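Local coordinates for protein probable manganase-dependent inorganic pyrophosphatase (Clostridium perfringens, PDB 3L2B) that probably hydrolyses inorganic pyrophosphate to phosphate, its regulatory CBS and DRTGG region binding diadenosine tetraphosphate as an activator and AMP as an inhibitor, at residues Ile137-Thr151 with Leu159-Asp173. Numbering follows the deposited sequence.
Sequences IELKVSLLIVTGGHT and LAKKNNITVITTPHD
Ile168 turns CG1 between its own backbone N and carbonyl carbon (chi1 70°), while Ile145 sets CG2 anti to its backbone N; the two side chains run alongside each other in the same direction, with Ile145 CG2 4.0 Å from Ile168 CG1. They sit on neighbouring parallel strands of a beta-alpha-beta unit in the DRTGG domain, 143-146 and 166-169, joined through helix 154-163. On the same face Leu143 reaches across with CD1, 3.6 Å from Thr166 CG2, and helix 79-85 packs over this side. Leu144 and Val167 point to the other face.

Between the strands the backbone hydrogen bonds alternate: Leu144 N donates to Thr166 O and Leu144 O takes Ile168 N (2.8 Å), then Val146 repeats the pattern with Ile168 O and Thr170 N. Just before Leu143 a water donates to Ser142 O and Asn164 O and accepts from Thr166 N. Where helices 130-138 and 154-163 end, the branches of Ile165 diverge, CG1 to Ile137 CG2 at 4.0 Å and CG2 to Val141 CG2 at 3.8 Å.

Past the strands, the type I' turn of Thr147 to His150 docks on Thr170-His172. Gly149 N binds Thr170 O at 2.8 Å, and Gly148 N reaches His172 O at 3.1 Å from well above the carbonyl plane.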
loop_
_atom_site.group_PDB
_atom_site.type_symbol
_atom_site.label_atom_id
_atom_site.label_comp_id
_atom_site.label_asym_id
_atom_site.label_seq_id
_atom_site.Cartn_x
_atom_site.Cartn_y
_atom_site.Cartn_z
ATOM N N ILE A 137 -25.629 10.160 -9.499
ATOM C CA ILE A 137 -26.206 9.438 -10.615
ATOM C C ILE A 137 -26.496 10.401 -11.765
ATOM O O ILE A 137 -26.184 10.100 -12.907
ATOM C CB ILE A 137 -27.462 8.635 -10.193
ATOM C CG1 ILE A 137 -27.031 7.426 -9.357
ATOM C CG2 ILE A 137 -28.273 8.196 -11.417
ATOM C CD1 ILE A 137 -28.106 6.920 -8.453
ATOM N N GLU A 138 -27.051 11.577 -11.445
ATOM C CA GLU A 138 -27.317 12.626 -12.456
ATOM C C GLU A 138 -26.031 13.112 -13.124
ATOM O O GLU A 138 -26.042 13.550 -14.273
ATOM C CB GLU A 138 -28.080 13.833 -11.862
ATOM C CG GLU A 138 -28.007 15.099 -12.724
ATOM C CD GLU A 138 -29.083 16.161 -12.395
ATOM O OE1 GLU A 138 -28.817 17.065 -11.541
ATOM O OE2 GLU A 138 -30.190 16.095 -13.005
ATOM N N LEU A 139 -24.921 13.054 -12.403
ATOM C CA LEU A 139 -23.640 13.510 -12.955
ATOM C C LEU A 139 -22.996 12.401 -13.785
ATOM O O LEU A 139 -21.882 12.539 -14.288
ATOM C CB LEU A 139 -22.681 13.977 -11.843
ATOM C CG LEU A 139 -22.910 15.383 -11.279
ATOM C CD1 LEU A 139 -22.085 15.602 -9.985
ATOM C CD2 LEU A 139 -22.550 16.413 -12.316
ATOM N N LYS A 140 -23.718 11.292 -13.912
ATOM C CA LYS A 140 -23.289 10.143 -14.723
ATOM C C LYS A 140 -21.930 9.600 -14.322
ATOM O O LYS A 140 -21.065 9.346 -15.139
ATOM C CB LYS A 140 -23.332 10.487 -16.210
ATOM C CG LYS A 140 -24.757 10.921 -16.698
ATOM C CD LYS A 140 -24.702 11.449 -18.119
ATOM C CE LYS A 140 -26.100 11.618 -18.739
ATOM N NZ LYS A 140 -26.775 12.839 -18.238
ATOM N N VAL A 141 -21.758 9.432 -13.026
ATOM C CA VAL A 141 -20.610 8.687 -12.521
ATOM C C VAL A 141 -20.673 7.274 -13.130
ATOM O O VAL A 141 -21.751 6.741 -13.396
ATOM C CB VAL A 141 -20.581 8.620 -10.998
ATOM C CG1 VAL A 141 -20.303 10.026 -10.382
ATOM C CG2 VAL A 141 -21.864 8.028 -10.472
ATOM N N SER A 142 -19.514 6.711 -13.405
ATOM C CA SER A 142 -19.464 5.380 -13.963
ATOM C C SER A 142 -19.681 4.362 -12.845
ATOM O O SER A 142 -20.146 3.257 -13.083
ATOM C CB SER A 142 -18.130 5.125 -14.664
ATOM O OG SER A 142 -17.058 5.147 -13.739
ATOM N N LEU A 143 -19.365 4.752 -11.619
ATOM C CA LEU A 143 -19.513 3.840 -10.468
ATOM C C LEU A 143 -19.794 4.580 -9.195
ATOM O O LEU A 143 -19.011 5.439 -8.768
ATOM C CB LEU A 143 -18.292 2.949 -10.288
ATOM C CG LEU A 143 -18.296 1.955 -9.120
ATOM C CD1 LEU A 143 -19.515 1.024 -9.203
ATOM C CD2 LEU A 143 -16.989 1.155 -9.080
ATOM N N LEU A 144 -20.922 4.213 -8.596
ATOM C CA LEU A 144 -21.315 4.681 -7.276
ATOM C C LEU A 144 -21.035 3.610 -6.229
ATOM O O LEU A 144 -21.575 2.520 -6.285
ATOM C CB LEU A 144 -22.785 5.071 -7.274
ATOM C CG LEU A 144 -23.360 5.654 -5.974
ATOM C CD1 LEU A 144 -22.552 6.833 -5.502
ATOM C CD2 LEU A 144 -24.818 6.046 -6.197
ATOM N N ILE A 145 -20.132 3.938 -5.300
ATOM C CA ILE A 145 -19.831 3.082 -4.161
ATOM C C ILE A 145 -20.442 3.691 -2.896
ATOM O O ILE A 145 -20.004 4.728 -2.419
ATOM C CB ILE A 145 -18.318 2.880 -3.979
ATOM C CG1 ILE A 145 -17.644 2.562 -5.310
ATOM C CG2 ILE A 145 -18.025 1.742 -3.037
ATOM C CD1 ILE A 145 -16.162 2.181 -5.189
ATOM N N VAL A 146 -21.463 3.028 -2.366
ATOM C CA VAL A 146 -22.108 3.462 -1.126
ATOM C C VAL A 146 -21.443 2.773 0.050
ATOM O O VAL A 146 -21.273 1.543 0.049
ATOM C CB VAL A 146 -23.624 3.219 -1.125
ATOM C CG1 VAL A 146 -24.257 3.725 0.197
ATOM C CG2 VAL A 146 -24.285 3.898 -2.346
ATOM N N THR A 147 -21.029 3.587 1.027
ATOM C CA THR A 147 -20.301 3.111 2.214
ATOM C C THR A 147 -21.266 2.718 3.325
ATOM O O THR A 147 -22.471 2.916 3.225
ATOM C CB THR A 147 -19.334 4.207 2.820
ATOM O OG1 THR A 147 -20.081 5.340 3.262
ATOM C CG2 THR A 147 -18.328 4.698 1.827
ATOM N N GLY A 148 -20.702 2.176 4.387
ATOM C CA GLY A 148 -21.427 1.935 5.631
ATOM C C GLY A 148 -22.330 0.722 5.649
ATOM O O GLY A 148 -22.981 0.450 6.661
ATOM N N GLY A 149 -22.368 -0.013 4.536
ATOM C CA GLY A 149 -23.243 -1.186 4.403
ATOM C C GLY A 149 -24.680 -0.752 4.149
ATOM O O GLY A 149 -25.602 -1.556 4.178
ATOM N N HIS A 150 -24.837 0.534 3.868
ATOM C CA HIS A 150 -26.146 1.167 3.665
ATOM C C HIS A 150 -26.705 1.024 2.253
ATOM O O HIS A 150 -26.780 1.995 1.501
ATOM C CB HIS A 150 -26.057 2.656 4.035
ATOM C CG HIS A 150 -25.728 2.887 5.478
ATOM N ND1 HIS A 150 -24.698 3.709 5.889
ATOM C CD2 HIS A 150 -26.278 2.373 6.608
ATOM C CE1 HIS A 150 -24.638 3.704 7.211
ATOM N NE2 HIS A 150 -25.585 2.901 7.673
ATOM N N THR A 151 -27.100 -0.197 1.906
ATOM C CA THR A 151 -27.693 -0.451 0.588
ATOM C C THR A 151 -28.709 0.670 0.301
ATOM O O THR A 151 -29.571 0.946 1.120
ATOM C CB THR A 151 -28.383 -1.834 0.498
ATOM O OG1 THR A 151 -27.492 -2.867 0.955
ATOM C CG2 THR A 151 -28.792 -2.142 -0.929
ATOM N N LEU A 159 -33.218 4.818 -10.426
ATOM C CA LEU A 159 -32.605 5.972 -11.094
ATOM C C LEU A 159 -31.312 5.472 -11.755
ATOM O O LEU A 159 -30.958 5.843 -12.881
ATOM C CB LEU A 159 -32.308 7.097 -10.100
ATOM C CG LEU A 159 -32.184 8.525 -10.649
ATOM C CD1 LEU A 159 -33.558 9.055 -11.120
ATOM C CD2 LEU A 159 -31.598 9.444 -9.593
ATOM N N ALA A 160 -30.628 4.586 -11.044
ATOM C CA ALA A 160 -29.378 4.021 -11.532
ATOM C C ALA A 160 -29.665 3.163 -12.746
ATOM O O ALA A 160 -28.950 3.252 -13.747
ATOM C CB ALA A 160 -28.679 3.210 -10.445
ATOM N N LYS A 161 -30.724 2.355 -12.651
ATOM C CA LYS A 161 -31.118 1.415 -13.736
ATOM C C LYS A 161 -31.364 2.165 -15.030
ATOM O O LYS A 161 -30.877 1.797 -16.099
ATOM C CB LYS A 161 -32.368 0.582 -13.389
ATOM C CG LYS A 161 -32.077 -0.722 -12.624
ATOM C CD LYS A 161 -33.166 -1.797 -12.847
ATOM C CE LYS A 161 -33.012 -2.493 -14.205
ATOM N NZ LYS A 161 -33.793 -3.769 -14.328
ATOM N N LYS A 162 -32.101 3.244 -14.891
ATOM C CA LYS A 162 -32.528 4.059 -16.019
ATOM C C LYS A 162 -31.328 4.659 -16.742
ATOM O O LYS A 162 -31.267 4.667 -17.966
ATOM C CB LYS A 162 -33.460 5.181 -15.510
ATOM C CG LYS A 162 -34.139 6.000 -16.576
ATOM C CD LYS A 162 -34.757 7.270 -15.984
ATOM C CE LYS A 162 -34.837 8.391 -17.021
ATOM N NZ LYS A 162 -35.106 9.708 -16.393
ATOM N N ASN A 163 -30.378 5.170 -15.968
ATOM C CA ASN A 163 -29.225 5.902 -16.521
ATOM C C ASN A 163 -27.987 5.029 -16.724
ATOM O O ASN A 163 -26.941 5.489 -17.198
ATOM C CB ASN A 163 -28.879 7.056 -15.605
ATOM C CG ASN A 163 -30.001 8.020 -15.468
ATOM O OD1 ASN A 163 -30.377 8.679 -16.439
ATOM N ND2 ASN A 163 -30.568 8.113 -14.266
ATOM N N ASN A 164 -28.132 3.759 -16.358
ATOM C CA ASN A 164 -27.099 2.738 -16.562
ATOM C C ASN A 164 -25.841 3.091 -15.786
ATOM O O ASN A 164 -24.717 3.037 -16.288
ATOM C CB ASN A 164 -26.794 2.534 -18.042
ATOM C CG ASN A 164 -27.969 1.931 -18.800
ATOM O OD1 ASN A 164 -28.341 2.407 -19.861
ATOM N ND2 ASN A 164 -28.546 0.874 -18.257
ATOM N N ILE A 165 -26.064 3.450 -14.543
ATOM C CA ILE A 165 -24.975 3.706 -13.608
ATOM C C ILE A 165 -24.807 2.498 -12.726
ATOM O O ILE A 165 -25.767 2.060 -12.075
ATOM C CB ILE A 165 -25.250 4.926 -12.709
ATOM C CG1 ILE A 165 -25.676 6.125 -13.558
ATOM C CG2 ILE A 165 -23.981 5.220 -11.832
ATOM C CD1 ILE A 165 -24.658 6.536 -14.617
ATOM N N THR A 166 -23.606 1.942 -12.738
ATOM C CA THR A 166 -23.280 0.842 -11.828
ATOM C C THR A 166 -23.222 1.341 -10.388
ATOM O O THR A 166 -22.626 2.387 -10.088
ATOM C CB THR A 166 -21.954 0.210 -12.169
ATOM O OG1 THR A 166 -21.982 -0.210 -13.531
ATOM C CG2 THR A 166 -21.662 -1.005 -11.249
ATOM N N VAL A 167 -23.889 0.601 -9.513
ATOM C CA VAL A 167 -23.972 0.948 -8.109
ATOM C C VAL A 167 -23.643 -0.255 -7.247
ATOM O O VAL A 167 -24.149 -1.333 -7.473
ATOM C CB VAL A 167 -25.369 1.384 -7.741
ATOM C CG1 VAL A 167 -25.393 1.863 -6.303
ATOM C CG2 VAL A 167 -25.858 2.444 -8.704
ATOM N N ILE A 168 -22.792 -0.052 -6.254
ATOM C CA ILE A 168 -22.476 -1.089 -5.311
ATOM C C ILE A 168 -22.433 -0.547 -3.895
ATOM O O ILE A 168 -22.421 0.662 -3.665
ATOM C CB ILE A 168 -21.141 -1.759 -5.642
ATOM C CG1 ILE A 168 -19.968 -0.796 -5.367
ATOM C CG2 ILE A 168 -21.140 -2.237 -7.101
ATOM C CD1 ILE A 168 -18.583 -1.390 -5.683
ATOM N N THR A 169 -22.417 -1.478 -2.955
ATOM C CA THR A 169 -22.431 -1.154 -1.539
ATOM C C THR A 169 -21.398 -1.961 -0.785
ATOM O O THR A 169 -21.351 -3.184 -0.881
ATOM C CB THR A 169 -23.807 -1.447 -0.911
ATOM O OG1 THR A 169 -24.778 -0.553 -1.466
ATOM C CG2 THR A 169 -23.748 -1.238 0.616
ATOM N N THR A 170 -20.573 -1.258 -0.023
ATOM C CA THR A 170 -19.575 -1.917 0.810
ATOM C C THR A 170 -19.870 -1.702 2.287
ATOM O O THR A 170 -20.479 -0.713 2.651
ATOM C CB THR A 170 -18.162 -1.365 0.530
ATOM O OG1 THR A 170 -17.239 -1.945 1.468
ATOM C CG2 THR A 170 -18.130 0.151 0.683
ATOM N N PRO A 171 -19.392 -2.597 3.162
ATOM C CA PRO A 171 -19.627 -2.305 4.592
ATOM C C PRO A 171 -18.688 -1.223 5.150
ATOM O O PRO A 171 -18.916 -0.647 6.202
ATOM C CB PRO A 171 -19.372 -3.657 5.267
ATOM C CG PRO A 171 -18.602 -4.453 4.305
ATOM C CD PRO A 171 -18.968 -3.991 2.943
ATOM N N HIS A 172 -17.668 -0.898 4.383
ATOM C CA HIS A 172 -16.561 -0.094 4.889
ATOM C C HIS A 172 -16.913 1.357 4.864
ATOM O O HIS A 172 -17.667 1.802 4.007
ATOM C CB HIS A 172 -15.336 -0.342 4.022
ATOM C CG HIS A 172 -14.841 -1.740 4.093
ATOM N ND1 HIS A 172 -14.593 -2.366 5.291
ATOM C CD2 HIS A 172 -14.537 -2.634 3.127
ATOM C CE1 HIS A 172 -14.132 -3.582 5.059
ATOM N NE2 HIS A 172 -14.096 -3.774 3.755
ATOM N N ASP A 173 -16.353 2.118 5.799
ATOM C CA ASP A 173 -16.471 3.570 5.732
ATOM C C ASP A 173 -15.555 4.133 4.642
ATOM O O ASP A 173 -14.788 3.394 4.018
ATOM C CB ASP A 173 -16.237 4.257 7.088
ATOM C CG ASP A 173 -14.792 4.219 7.561
ATOM O OD1 ASP A 173 -13.950 3.469 7.010
ATOM O OD2 ASP A 173 -14.513 4.958 8.542
HETATM O O HOH W 1 -21.890 2.479 -14.835
#